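Local coordinates for cytochrome C (Marichromatium purpuratum 984, PDB 5LO9), which is a fused TsdBA thiosulfate dehydrogenase that probably oxidises thiosulfate to tetrathionate and passes the electrons along its c-type hemes, at residues 428-433 against 469-474; 437-442 against 497-502; 441-446 against 462-467. All coordinates share one frame; numbering follows the deposited sequence.

Overall arrangement
The three contacts lie close together in the C-terminal cytochrome c domain. Centres are about 9 Å apart for contacts 1 and 2, about 10 Å for 2 and 3, and about 13 Å for 1 and 3. Helix 439-449 serves contacts 2 and 3; helix 460-470 serves 1 and 3. Contact 3 packs the two together. Along the chain, contact 3 falls between the segments of contact 1, whereas contacts 1 and 2 interleave. Contact 2 lays the 497-502 loop on the start of helix 439-449. Contact 1 touches the heme near the thiosulfate, contact 3 the heme with axial H406 and M450. The cluster lies between two hemes, consistent with a scaffold for electron transfer.

Contact 1: residues 428-433 against 469-474; sequences RSYNWG and YINAHE. With HEC (heme c), chain E.
I470 meets Y430 in the last turn of helix 460-470, where its CG2 lies 3.8 Å from Y430 OH. The I470 side chain also packs on I446 of helix 439-449. The next residue, N471, is the first to leave helical backbone angles. The N471 and Y430 side chains cross at about a right angle, with N471 OD1 at the edge of the ring and the planes 70° apart. Y430 OH donates to N471 OD1 at 2.8 Å, in the carbonyl plane and on a lone pair. The other end of the amide is used too: N471 ND2 donates to M436 O. N471 therefore links two points of one loop. With CG between the backbone N and the carbonyl carbon (chi1 49°), the Y430 ring is carried between N471 and heme c of chain E, its CD2 3.4 Å from the heme CBC atom. This heme is carried by C287, C290 and H291. Here the C-terminal end of the last helix of a class I cytochrome c fold faces a loop whose Y430 lies between two heme pockets, about 7 Å from the bound thiosulfate. Within that loop N431 makes an Asx turn, OD1 accepting from G433 N.

The H473 ring stacks on W425, and its CE1 lies over a face of the Y469 ring. H473 ND1 donates to I470 O at 3.0 Å. H473 meets W432 with its backbone: H473 O is 3.3 Å from W432 CZ2. E474 then reaches back with a chain bent at chi2 (-67°). W432 NE1 donates to E474 OE1 at 3.0 Å. The acceptor lies near the indole plane, but the donor comes from above the carboxylate plane. E474 also takes backbone N-H groups, OE1 from G514 and OE2 from G512 and Q513.

Contact 2: residues 437-442 against 497-502; sequences HRVDTA and FDLYGE
F497 O, from the loop after helix 485-492, takes the N-H of V439 in the first turn of helix 439-449, an almost straight bond of 2.9 Å between V439 N and F497 O (177° at the hydrogen). R438 is the N-cap residue of this helix. In the loop D498 forms an Asx turn through OD2 and Y500 N, and L499 to E502 make a type II beta turn.

D440, in the same first turn, can be followed outward. Its CB sits over one face of the F497 ring, a CH-pi contact 4.2 Å from the ring centroid. CG lies between the backbone N and the carbonyl carbon (chi1 55°), which stacks the carboxylate, planes 10° apart, over the CB-CG end of F497. At the tip, D440 OD2 takes R438 NE at 2.9 Å through its syn lone pair. D440 OD1 takes R438 NH2, also at 2.9 Å, in a side-on salt bridge. R438 NH2 lies obliquely 3.9 Å from F497 CD2. An alanine here would remove both oxygens and would probably leave the R438 guanidinium without its mate, free to turn away from F497.

V439 CG2 packs on L499 CG. Before the helix, H437 NE2 lies 2.7 Å from D498 OD1, at the edge of the ring. H437 ND1 donates to A434 O, and D498 OD1 is hydrogen-bonded to H493 ND1. A water accepts from R438 NH1 at 3.0 Å and donates to D498 OD1 at 2.7 Å.

Contact 3: residues 441-446 against 462-467; sequences TAAAFI and EAWDVA. With HEC (heme c), chain F.
A443 and A463 bring the two helices together, their CA atoms 4.9 Å apart. The short axes of 441-446 and 462-467 pass at 8.1 Å and run at 127° to each other. Small residues make this close crossing possible. A443 CB lies 3.8 Å from A467 CB, and A463 CB rests 3.5 Å from A443 O. A467 CB also comes up against the backbone N of A443. A442 CB adds to the same patch through A467 CB. A443 CB also sits over one face of the W464 indole, a CH-pi contact 4.3 Å from the centroid of the six-membered ring.

Packing is less close at I446. Its CG2 is 4.1 Å from A463 CB, and its CD1 only skirts A467. The same CD1 reaches 3.5 Å from the CMB methyl of heme c of chain F, which V466 CG1 also approaches. F445 makes no contact with 462-467. With CG anti to the backbone N (chi1 174°), its ring goes to the heme instead, CE2 lying 3.3 Å from C2A. At the margins, T441 and E462 are partly exposed, each on its own helix, and do not point at the partner segment. T441 touches the other heme.

The chain F heme takes H406 and M450 as axial ligands, and M450 comes just after helix 439-449. Helix 460-470 has helix 391-401 on another side. There V466 packs on L397 and Y398, and D465 makes a salt bridge with R393.

Contact 1: residues 428-433 against 469-474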
loop_
_atom_site.group_PDB
_atom_site.type_symbol
_atom_site.label_atom_id
_atom_site.label_comp_id
_atom_site.label_asym_id
_atom_site.label_seq_id
_atom_site.Cartn_x
_atom_site.Cartn_y
_atom_site.Cartn_z
ATOM N N ARG A 428 -22.928 20.970 -7.828
ATOM C CA ARG A 428 -22.065 20.039 -8.543
ATOM C C ARG A 428 -20.583 20.206 -8.189
ATOM O O ARG A 428 -19.717 19.684 -8.898
ATOM C CB ARG A 428 -22.270 20.193 -10.041
ATOM C CG ARG A 428 -23.705 20.277 -10.432
ATOM C CD ARG A 428 -24.458 19.057 -10.103
ATOM N NE ARG A 428 -23.967 17.905 -10.819
ATOM C CZ ARG A 428 -24.146 16.669 -10.383
ATOM N NH1 ARG A 428 -24.797 16.474 -9.239
ATOM N NH2 ARG A 428 -23.667 15.641 -11.076
ATOM N N SER A 429 -20.277 20.898 -7.100
ATOM C CA SER A 429 -18.911 21.073 -6.644
ATOM C C SER A 429 -18.611 20.102 -5.498
ATOM O O SER A 429 -19.439 19.297 -5.092
ATOM C CB SER A 429 -18.722 22.525 -6.219
ATOM O OG SER A 429 -17.399 22.781 -5.837
ATOM N N TYR A 430 -17.399 20.173 -4.977
ATOM C CA TYR A 430 -17.054 19.394 -3.796
ATOM C C TYR A 430 -17.905 19.835 -2.617
ATOM O O TYR A 430 -18.367 20.983 -2.560
ATOM C CB TYR A 430 -15.572 19.566 -3.457
ATOM C CG TYR A 430 -15.069 21.005 -3.410
ATOM C CD1 TYR A 430 -15.180 21.771 -2.236
ATOM C CD2 TYR A 430 -14.482 21.588 -4.520
ATOM C CE1 TYR A 430 -14.716 23.068 -2.170
ATOM C CE2 TYR A 430 -13.991 22.920 -4.468
ATOM C CZ TYR A 430 -14.117 23.638 -3.289
ATOM O OH TYR A 430 -13.650 24.919 -3.206
ATOM N N ASN A 431 -18.098 18.921 -1.651
ATOM C CA ASN A 431 -19.042 19.209 -0.577
ATOM C C ASN A 431 -18.317 19.850 0.613
ATOM O O ASN A 431 -17.105 20.092 0.586
ATOM C CB ASN A 431 -19.879 17.953 -0.212
ATOM C CG ASN A 431 -19.128 16.854 0.599
ATOM O OD1 ASN A 431 -18.227 17.110 1.426
ATOM N ND2 ASN A 431 -19.589 15.610 0.400
ATOM N N TRP A 432 -19.090 20.160 1.664
ATOM C CA TRP A 432 -18.606 20.980 2.769
ATOM C C TRP A 432 -17.625 20.241 3.665
ATOM O O TRP A 432 -17.040 20.863 4.565
ATOM C CB TRP A 432 -19.778 21.473 3.620
ATOM C CG TRP A 432 -20.413 22.772 3.183
ATOM C CD1 TRP A 432 -21.653 22.940 2.620
ATOM C CD2 TRP A 432 -19.852 24.070 3.300
ATOM N NE1 TRP A 432 -21.892 24.270 2.386
ATOM C CE2 TRP A 432 -20.800 24.985 2.797
ATOM C CE3 TRP A 432 -18.645 24.554 3.782
ATOM C CZ2 TRP A 432 -20.559 26.350 2.746
ATOM C CZ3 TRP A 432 -18.410 25.910 3.741
ATOM C CH2 TRP A 432 -19.359 26.793 3.226
ATOM N N GLY A 433 -17.433 18.943 3.443
ATOM C CA GLY A 433 -16.453 18.209 4.203
ATOM C C GLY A 433 -15.126 18.100 3.500
ATOM O O GLY A 433 -14.150 17.655 4.105
ATOM N N TYR A 469 -13.499 34.105 -1.102
ATOM C CA TYR A 469 -14.700 34.350 -1.901
ATOM C C TYR A 469 -15.332 33.036 -2.361
ATOM O O TYR A 469 -16.528 32.812 -2.176
ATOM C CB TYR A 469 -14.382 35.238 -3.106
ATOM C CG TYR A 469 -15.496 35.340 -4.151
ATOM C CD1 TYR A 469 -16.654 36.039 -3.905
ATOM C CD2 TYR A 469 -15.379 34.757 -5.379
ATOM C CE1 TYR A 469 -17.684 36.152 -4.864
ATOM C CE2 TYR A 469 -16.412 34.865 -6.345
ATOM C CZ TYR A 469 -17.550 35.567 -6.065
ATOM O OH TYR A 469 -18.549 35.673 -7.003
ATOM N N ILE A 470 -14.540 32.156 -2.965
ATOM C CA ILE A 470 -15.038 30.875 -3.481
ATOM C C ILE A 470 -15.714 30.068 -2.380
ATOM O O ILE A 470 -16.827 29.551 -2.539
ATOM C CB ILE A 470 -13.871 30.075 -4.082
ATOM C CG1 ILE A 470 -13.579 30.533 -5.487
ATOM C CG2 ILE A 470 -14.152 28.560 -4.065
ATOM C CD1 ILE A 470 -12.174 30.070 -5.991
ATOM N N ASN A 471 -15.018 29.888 -1.269
ATOM C CA ASN A 471 -15.484 28.973 -0.250
ATOM C C ASN A 471 -16.473 29.612 0.713
ATOM O O ASN A 471 -16.717 29.071 1.792
ATOM C CB ASN A 471 -14.279 28.388 0.483
ATOM C CG ASN A 471 -13.595 27.298 -0.335
ATOM O OD1 ASN A 471 -14.266 26.551 -1.078
ATOM N ND2 ASN A 471 -12.262 27.191 -0.206
ATOM N N ALA A 472 -17.053 30.745 0.347
ATOM C CA ALA A 472 -18.121 31.325 1.131
ATOM C C ALA A 472 -19.460 31.165 0.437
ATOM O O ALA A 472 -20.438 31.792 0.830
ATOM C CB ALA A 472 -17.803 32.782 1.427
ATOM N N HIS A 473 -19.530 30.274 -0.527
ATOM C CA HIS A 473 -20.744 29.949 -1.256
ATOM C C HIS A 473 -21.313 28.625 -0.752
ATOM O O HIS A 473 -20.600 27.790 -0.189
ATOM C CB HIS A 473 -20.453 29.815 -2.757
ATOM C CG HIS A 473 -20.098 31.097 -3.441
ATOM N ND1 HIS A 473 -18.831 31.641 -3.410
ATOM C CD2 HIS A 473 -20.838 31.921 -4.216
ATOM C CE1 HIS A 473 -18.813 32.759 -4.113
ATOM N NE2 HIS A 473 -20.018 32.951 -4.616
ATOM N N GLU A 474 -22.604 28.415 -0.978
ATOM C CA GLU A 474 -23.113 27.102 -0.595
ATOM C C GLU A 474 -22.632 26.056 -1.578
ATOM O O GLU A 474 -22.323 26.344 -2.740
ATOM C CB GLU A 474 -24.647 27.067 -0.531
ATOM C CG GLU A 474 -25.232 27.634 0.751
ATOM C CD GLU A 474 -24.928 26.798 2.013
ATOM O OE1 GLU A 474 -24.553 25.610 1.895
ATOM O OE2 GLU A 474 -25.049 27.353 3.129
HETATM FE FE HEC E . -7.615 14.405 -3.289
HETATM C CHA HEC E . -5.265 14.794 -0.707
HETATM C CHB HEC E . -6.533 11.119 -3.822
HETATM C CHC HEC E . -10.155 13.935 -5.696
HETATM C CHD HEC E . -8.402 17.743 -3.056
HETATM N NA HEC E . -6.158 13.200 -2.420
HETATM C C1A HEC E . -5.353 13.530 -1.416
HETATM C C2A HEC E . -4.437 12.440 -1.014
HETATM C C3A HEC E . -4.794 11.365 -1.923
HETATM C C4A HEC E . -5.879 11.930 -2.763
HETATM C CMA HEC E . -4.169 10.018 -1.991
HETATM C CAA HEC E . -3.369 12.480 0.050
HETATM C CBA HEC E . -2.219 13.354 -0.438
HETATM C CGA HEC E . -1.043 13.316 0.522
HETATM O O1A HEC E . 0.063 13.696 0.076
HETATM O O2A HEC E . -1.206 12.935 1.721
HETATM N NB HEC E . -8.245 12.847 -4.527
HETATM C C1B HEC E . -7.678 11.622 -4.588
HETATM C C2B HEC E . -8.349 10.727 -5.537
HETATM C C3B HEC E . -9.417 11.555 -6.080
HETATM C C4B HEC E . -9.264 12.841 -5.375
HETATM C CMB HEC E . -7.991 9.328 -5.888
HETATM C CAB HEC E . -10.438 11.153 -7.094
HETATM C CBB HEC E . -11.293 10.048 -6.475
HETATM N NC HEC E . -9.044 15.622 -4.205
HETATM C C1C HEC E . -9.940 15.274 -5.142
HETATM C C2C HEC E . -10.740 16.419 -5.635
HETATM C C3C HEC E . -10.222 17.545 -4.840
HETATM C C4C HEC E . -9.166 16.928 -4.004
HETATM C CMC HEC E . -11.824 16.377 -6.683
HETATM C CAC HEC E . -10.579 19.019 -4.873
HETATM C CBC HEC E . -12.055 19.234 -4.770
HETATM N ND HEC E . -6.952 15.966 -2.077
HETATM C C1D HEC E . -7.396 17.212 -2.139
HETATM C C2D HEC E . -6.734 18.104 -1.171
HETATM C C3D HEC E . -5.785 17.248 -0.437
HETATM C C4D HEC E . -6.035 15.941 -1.104
HETATM C CMD HEC E . -7.042 19.553 -1.009
HETATM C CAD HEC E . -4.810 17.590 0.676
HETATM C CBD HEC E . -5.436 18.221 1.939
HETATM C CGD HEC E . -6.452 17.389 2.748
HETATM O O1D HEC E . -7.467 16.843 2.217
HETATM O O2D HEC E . -6.269 17.300 3.992
#

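Contact 2: residues 437-442 against 497-502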
loop_
_atom_site.group_PDB
_atom_site.type_symbol
_atom_site.label_atom_id
_atom_site.label_comp_id
_atom_site.label_asym_id
_atom_site.label_seq_id
_atom_site.Cartn_x
_atom_site.Cartn_y
_atom_site.Cartn_z
ATOM N N HIS A 437 -12.702 23.021 0.732
ATOM C CA HIS A 437 -13.599 24.053 1.251
ATOM C C HIS A 437 -12.908 24.947 2.280
ATOM O O HIS A 437 -13.467 25.979 2.646
ATOM C CB HIS A 437 -14.885 23.422 1.855
ATOM C CG HIS A 437 -14.828 23.193 3.339
ATOM N ND1 HIS A 437 -14.333 22.032 3.892
ATOM C CD2 HIS A 437 -15.176 23.987 4.386
ATOM C CE1 HIS A 437 -14.385 22.117 5.215
ATOM N NE2 HIS A 437 -14.891 23.291 5.541
ATOM N N ARG A 438 -11.723 24.591 2.759
ATOM C CA ARG A 438 -11.006 25.450 3.699
ATOM C C ARG A 438 -10.286 26.558 2.954
ATOM O O ARG A 438 -9.805 26.369 1.831
ATOM C CB ARG A 438 -9.954 24.685 4.515
ATOM C CG ARG A 438 -10.502 23.837 5.626
ATOM C CD ARG A 438 -9.429 23.088 6.324
ATOM N NE ARG A 438 -8.413 23.925 6.988
ATOM C CZ ARG A 438 -8.301 24.098 8.309
ATOM N NH1 ARG A 438 -9.152 23.512 9.150
ATOM N NH2 ARG A 438 -7.327 24.864 8.805
ATOM N N VAL A 439 -10.184 27.711 3.616
ATOM C CA VAL A 439 -9.622 28.888 2.974
ATOM C C VAL A 439 -8.120 28.738 2.818
ATOM O O VAL A 439 -7.573 29.018 1.748
ATOM C CB VAL A 439 -9.990 30.157 3.765
ATOM C CG1 VAL A 439 -9.322 31.352 3.177
ATOM C CG2 VAL A 439 -11.477 30.393 3.711
ATOM N N ASP A 440 -7.439 28.239 3.857
ATOM C CA ASP A 440 -5.983 28.056 3.787
ATOM C C ASP A 440 -5.600 27.006 2.762
ATOM O O ASP A 440 -4.648 27.203 1.997
ATOM C CB ASP A 440 -5.376 27.688 5.154
ATOM C CG ASP A 440 -6.013 26.443 5.810
ATOM O OD1 ASP A 440 -5.458 25.984 6.842
ATOM O OD2 ASP A 440 -7.092 25.970 5.370
ATOM N N THR A 441 -6.340 25.905 2.707
ATOM C CA THR A 441 -5.998 24.868 1.753
ATOM C C THR A 441 -6.227 25.332 0.320
ATOM O O THR A 441 -5.357 25.159 -0.537
ATOM C CB THR A 441 -6.796 23.621 2.056
ATOM O OG1 THR A 441 -6.445 23.170 3.357
ATOM C CG2 THR A 441 -6.477 22.569 1.073
ATOM N N ALA A 442 -7.390 25.921 0.037
ATOM C CA ALA A 442 -7.654 26.382 -1.318
ATOM C C ALA A 442 -6.752 27.547 -1.684
ATOM O O ALA A 442 -6.356 27.697 -2.849
ATOM C CB ALA A 442 -9.110 26.770 -1.473
ATOM N N PHE A 497 -10.194 29.278 9.473
ATOM C CA PHE A 497 -10.135 29.167 8.022
ATOM C C PHE A 497 -11.253 28.335 7.444
ATOM O O PHE A 497 -11.144 27.913 6.299
ATOM C CB PHE A 497 -8.810 28.553 7.577
ATOM C CG PHE A 497 -7.593 29.280 8.101
ATOM C CD1 PHE A 497 -7.208 30.496 7.564
ATOM C CD2 PHE A 497 -6.830 28.743 9.110
ATOM C CE1 PHE A 497 -6.110 31.165 8.049
ATOM C CE2 PHE A 497 -5.737 29.410 9.596
ATOM C CZ PHE A 497 -5.375 30.613 9.067
ATOM N N ASP A 498 -12.292 28.049 8.222
ATOM C CA ASP A 498 -13.427 27.213 7.817
ATOM C C ASP A 498 -14.656 28.097 8.018
ATOM O O ASP A 498 -14.979 28.486 9.148
ATOM C CB ASP A 498 -13.482 25.899 8.643
ATOM C CG ASP A 498 -14.395 24.840 8.022
ATOM O OD1 ASP A 498 -14.126 23.579 8.091
ATOM O OD2 ASP A 498 -15.402 25.309 7.447
ATOM N N LEU A 499 -15.339 28.426 6.931
ATOM C CA LEU A 499 -16.472 29.334 7.019
ATOM C C LEU A 499 -17.786 28.613 7.222
ATOM O O LEU A 499 -18.826 29.270 7.270
ATOM C CB LEU A 499 -16.582 30.213 5.769
ATOM C CG LEU A 499 -15.323 30.942 5.311
ATOM C CD1 LEU A 499 -15.622 31.866 4.109
ATOM C CD2 LEU A 499 -14.704 31.686 6.434
ATOM N N TYR A 500 -17.768 27.288 7.332
ATOM C CA TYR A 500 -18.986 26.547 7.622
ATOM C C TYR A 500 -19.567 27.052 8.932
ATOM O O TYR A 500 -18.856 27.163 9.938
ATOM C CB TYR A 500 -18.680 25.044 7.690
ATOM C CG TYR A 500 -19.885 24.151 7.854
ATOM C CD1 TYR A 500 -20.442 23.504 6.752
ATOM C CD2 TYR A 500 -20.493 23.968 9.097
ATOM C CE1 TYR A 500 -21.572 22.659 6.887
ATOM C CE2 TYR A 500 -21.614 23.117 9.247
ATOM C CZ TYR A 500 -22.149 22.470 8.141
ATOM O OH TYR A 500 -23.262 21.650 8.265
ATOM N N GLY A 501 -20.853 27.405 8.905
ATOM C CA GLY A 501 -21.536 27.913 10.068
ATOM C C GLY A 501 -21.521 29.420 10.228
ATOM O O GLY A 501 -22.394 29.961 10.925
ATOM N N GLU A 502 -20.528 30.105 9.649
ATOM C CA GLU A 502 -20.474 31.563 9.707
ATOM C C GLU A 502 -21.661 32.172 8.944
ATOM O O GLU A 502 -22.175 31.582 7.978
ATOM C CB GLU A 502 -19.170 32.096 9.103
ATOM C CG GLU A 502 -17.887 31.577 9.735
ATOM C CD GLU A 502 -17.696 32.010 11.173
ATOM O OE1 GLU A 502 -18.308 33.026 11.588
ATOM O OE2 GLU A 502 -16.942 31.305 11.891
HETATM O O HOH W 1 -15.141 27.727 3.981
HETATM O O HOH W 2 -11.883 22.227 8.869
#

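Contact 3: residues 441-446 against 462-467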
loop_
_atom_site.group_PDB
_atom_site.type_symbol
_atom_site.label_atom_id
_atom_site.label_comp_id
_atom_site.label_asym_id
_atom_site.label_seq_id
_atom_site.Cartn_x
_atom_site.Cartn_y
_atom_site.Cartn_z
ATOM N N THR A 441 -6.340 25.905 2.707
ATOM C CA THR A 441 -5.998 24.868 1.753
ATOM C C THR A 441 -6.227 25.332 0.320
ATOM O O THR A 441 -5.357 25.159 -0.537
ATOM C CB THR A 441 -6.796 23.621 2.056
ATOM O OG1 THR A 441 -6.445 23.170 3.357
ATOM C CG2 THR A 441 -6.477 22.569 1.073
ATOM N N ALA A 442 -7.390 25.921 0.037
ATOM C CA ALA A 442 -7.654 26.382 -1.318
ATOM C C ALA A 442 -6.752 27.547 -1.684
ATOM O O ALA A 442 -6.356 27.697 -2.849
ATOM C CB ALA A 442 -9.110 26.770 -1.473
ATOM N N ALA A 443 -6.409 28.387 -0.720
ATOM C CA ALA A 443 -5.507 29.480 -1.054
ATOM C C ALA A 443 -4.159 28.938 -1.478
ATOM O O ALA A 443 -3.539 29.433 -2.429
ATOM C CB ALA A 443 -5.348 30.422 0.129
ATOM N N ALA A 444 -3.689 27.903 -0.799
ATOM C CA ALA A 444 -2.407 27.362 -1.191
ATOM C C ALA A 444 -2.486 26.701 -2.559
ATOM O O ALA A 444 -1.565 26.826 -3.372
ATOM C CB ALA A 444 -1.936 26.394 -0.139
ATOM N N PHE A 445 -3.579 26.010 -2.849
ATOM C CA PHE A 445 -3.709 25.442 -4.176
ATOM C C PHE A 445 -3.665 26.527 -5.228
ATOM O O PHE A 445 -2.917 26.428 -6.211
ATOM C CB PHE A 445 -4.998 24.666 -4.297
ATOM C CG PHE A 445 -5.266 24.175 -5.690
ATOM C CD1 PHE A 445 -4.553 23.129 -6.204
ATOM C CD2 PHE A 445 -6.240 24.765 -6.472
ATOM C CE1 PHE A 445 -4.807 22.658 -7.480
ATOM C CE2 PHE A 445 -6.490 24.309 -7.740
ATOM C CZ PHE A 445 -5.766 23.243 -8.248
ATOM N N ILE A 446 -4.467 27.576 -5.024
ATOM C CA ILE A 446 -4.636 28.627 -6.026
ATOM C C ILE A 446 -3.318 29.367 -6.288
ATOM O O ILE A 446 -2.896 29.548 -7.451
ATOM C CB ILE A 446 -5.751 29.594 -5.580
ATOM C CG1 ILE A 446 -7.128 28.949 -5.805
ATOM C CG2 ILE A 446 -5.615 30.968 -6.282
ATOM C CD1 ILE A 446 -8.242 29.580 -5.004
ATOM N N GLU A 462 -3.694 37.806 -2.591
ATOM C CA GLU A 462 -4.738 37.651 -3.591
ATOM C C GLU A 462 -5.300 36.230 -3.515
ATOM O O GLU A 462 -6.520 36.025 -3.541
ATOM C CB GLU A 462 -4.196 37.968 -4.997
ATOM C CG GLU A 462 -3.897 39.456 -5.268
ATOM C CD GLU A 462 -3.006 39.741 -6.494
ATOM O OE1 GLU A 462 -2.535 38.829 -7.180
ATOM O OE2 GLU A 462 -2.684 40.911 -6.726
ATOM N N ALA A 463 -4.424 35.236 -3.372
ATOM C CA ALA A 463 -4.900 33.866 -3.260
ATOM C C ALA A 463 -5.807 33.696 -2.060
ATOM O O ALA A 463 -6.866 33.069 -2.164
ATOM C CB ALA A 463 -3.721 32.902 -3.153
ATOM N N TRP A 464 -5.414 34.258 -0.914
ATOM C CA TRP A 464 -6.277 34.214 0.263
ATOM C C TRP A 464 -7.637 34.861 0.009
ATOM O O TRP A 464 -8.673 34.334 0.423
ATOM C CB TRP A 464 -5.628 34.930 1.434
ATOM C CG TRP A 464 -4.545 34.213 2.146
ATOM C CD1 TRP A 464 -3.218 34.465 2.078
ATOM C CD2 TRP A 464 -4.711 33.137 3.064
ATOM N NE1 TRP A 464 -2.534 33.616 2.903
ATOM C CE2 TRP A 464 -3.435 32.786 3.519
ATOM C CE3 TRP A 464 -5.825 32.427 3.547
ATOM C CZ2 TRP A 464 -3.233 31.749 4.422
ATOM C CZ3 TRP A 464 -5.622 31.417 4.434
ATOM C CH2 TRP A 464 -4.335 31.083 4.870
ATOM N N ASP A 465 -7.662 36.029 -0.630
ATOM C CA ASP A 465 -8.946 36.686 -0.845
ATOM C C ASP A 465 -9.820 35.880 -1.813
ATOM O O ASP A 465 -11.023 35.718 -1.572
ATOM C CB ASP A 465 -8.731 38.129 -1.317
ATOM C CG ASP A 465 -8.013 38.997 -0.246
ATOM O OD1 ASP A 465 -8.058 38.651 0.960
ATOM O OD2 ASP A 465 -7.389 40.033 -0.597
ATOM N N VAL A 466 -9.251 35.352 -2.910
ATOM C CA VAL A 466 -10.092 34.601 -3.849
ATOM C C VAL A 466 -10.579 33.317 -3.207
ATOM O O VAL A 466 -11.685 32.840 -3.502
ATOM C CB VAL A 466 -9.393 34.267 -5.170
ATOM C CG1 VAL A 466 -10.474 33.956 -6.203
ATOM C CG2 VAL A 466 -8.615 35.384 -5.661
ATOM N N ALA A 467 -9.729 32.694 -2.388
ATOM C CA ALA A 467 -10.112 31.454 -1.732
ATOM C C ALA A 467 -11.280 31.681 -0.790
ATOM O O ALA A 467 -12.238 30.893 -0.766
ATOM C CB ALA A 467 -8.919 30.871 -0.986
HETATM FE FE HEC F . -8.949 26.845 -12.197
HETATM C CHA HEC F . -9.057 23.461 -11.346
HETATM C CHB HEC F . -9.543 27.763 -8.878
HETATM C CHC HEC F . -8.415 30.159 -13.046
HETATM C CHD HEC F . -8.981 25.989 -15.623
HETATM N NA HEC F . -9.261 25.797 -10.422
HETATM C C1A HEC F . -9.285 24.463 -10.286
HETATM C C2A HEC F . -9.565 24.054 -8.882
HETATM C C3A HEC F . -9.689 25.308 -8.162
HETATM C C4A HEC F . -9.492 26.333 -9.222
HETATM C CMA HEC F . -9.951 25.464 -6.696
HETATM C CAA HEC F . -9.668 22.696 -8.266
HETATM C CBA HEC F . -11.041 22.590 -7.595
HETATM C CGA HEC F . -11.958 21.580 -8.229
HETATM O O1A HEC F . -11.538 20.918 -9.190
HETATM O O2A HEC F . -13.107 21.478 -7.749
HETATM N NB HEC F . -8.970 28.630 -11.142
HETATM C C1B HEC F . -9.227 28.803 -9.852
HETATM C C2B HEC F . -9.150 30.220 -9.434
HETATM C C3B HEC F . -8.806 30.927 -10.664
HETATM C C4B HEC F . -8.702 29.830 -11.653
HETATM C CMB HEC F . -9.392 30.781 -8.081
HETATM C CAB HEC F . -8.572 32.400 -10.876
HETATM C CBB HEC F . -7.419 32.795 -9.984
HETATM N NC HEC F . -8.748 27.889 -13.999
HETATM C C1C HEC F . -8.544 29.192 -14.129
HETATM C C2C HEC F . -8.496 29.648 -15.528
HETATM C C3C HEC F . -8.665 28.431 -16.298
HETATM C C4C HEC F . -8.832 27.401 -15.239
HETATM C CMC HEC F . -8.328 31.053 -16.006
HETATM C CAC HEC F . -8.745 28.203 -17.785
HETATM C CBC HEC F . -7.640 28.747 -18.627
HETATM N ND HEC F . -8.986 25.058 -13.273
HETATM C C1D HEC F . -8.979 24.918 -14.607
HETATM C C2D HEC F . -8.974 23.485 -15.006
HETATM C C3D HEC F . -8.979 22.754 -13.750
HETATM C C4D HEC F . -8.983 23.823 -12.743
HETATM C CMD HEC F . -8.955 22.887 -16.365
HETATM C CAD HEC F . -8.994 21.274 -13.590
HETATM C CBD HEC F . -7.572 20.797 -13.876
HETATM C CGD HEC F . -7.546 19.500 -14.673
HETATM O O1D HEC F . -8.584 18.947 -15.079
HETATM O O2D HEC F . -6.445 19.008 -14.940
#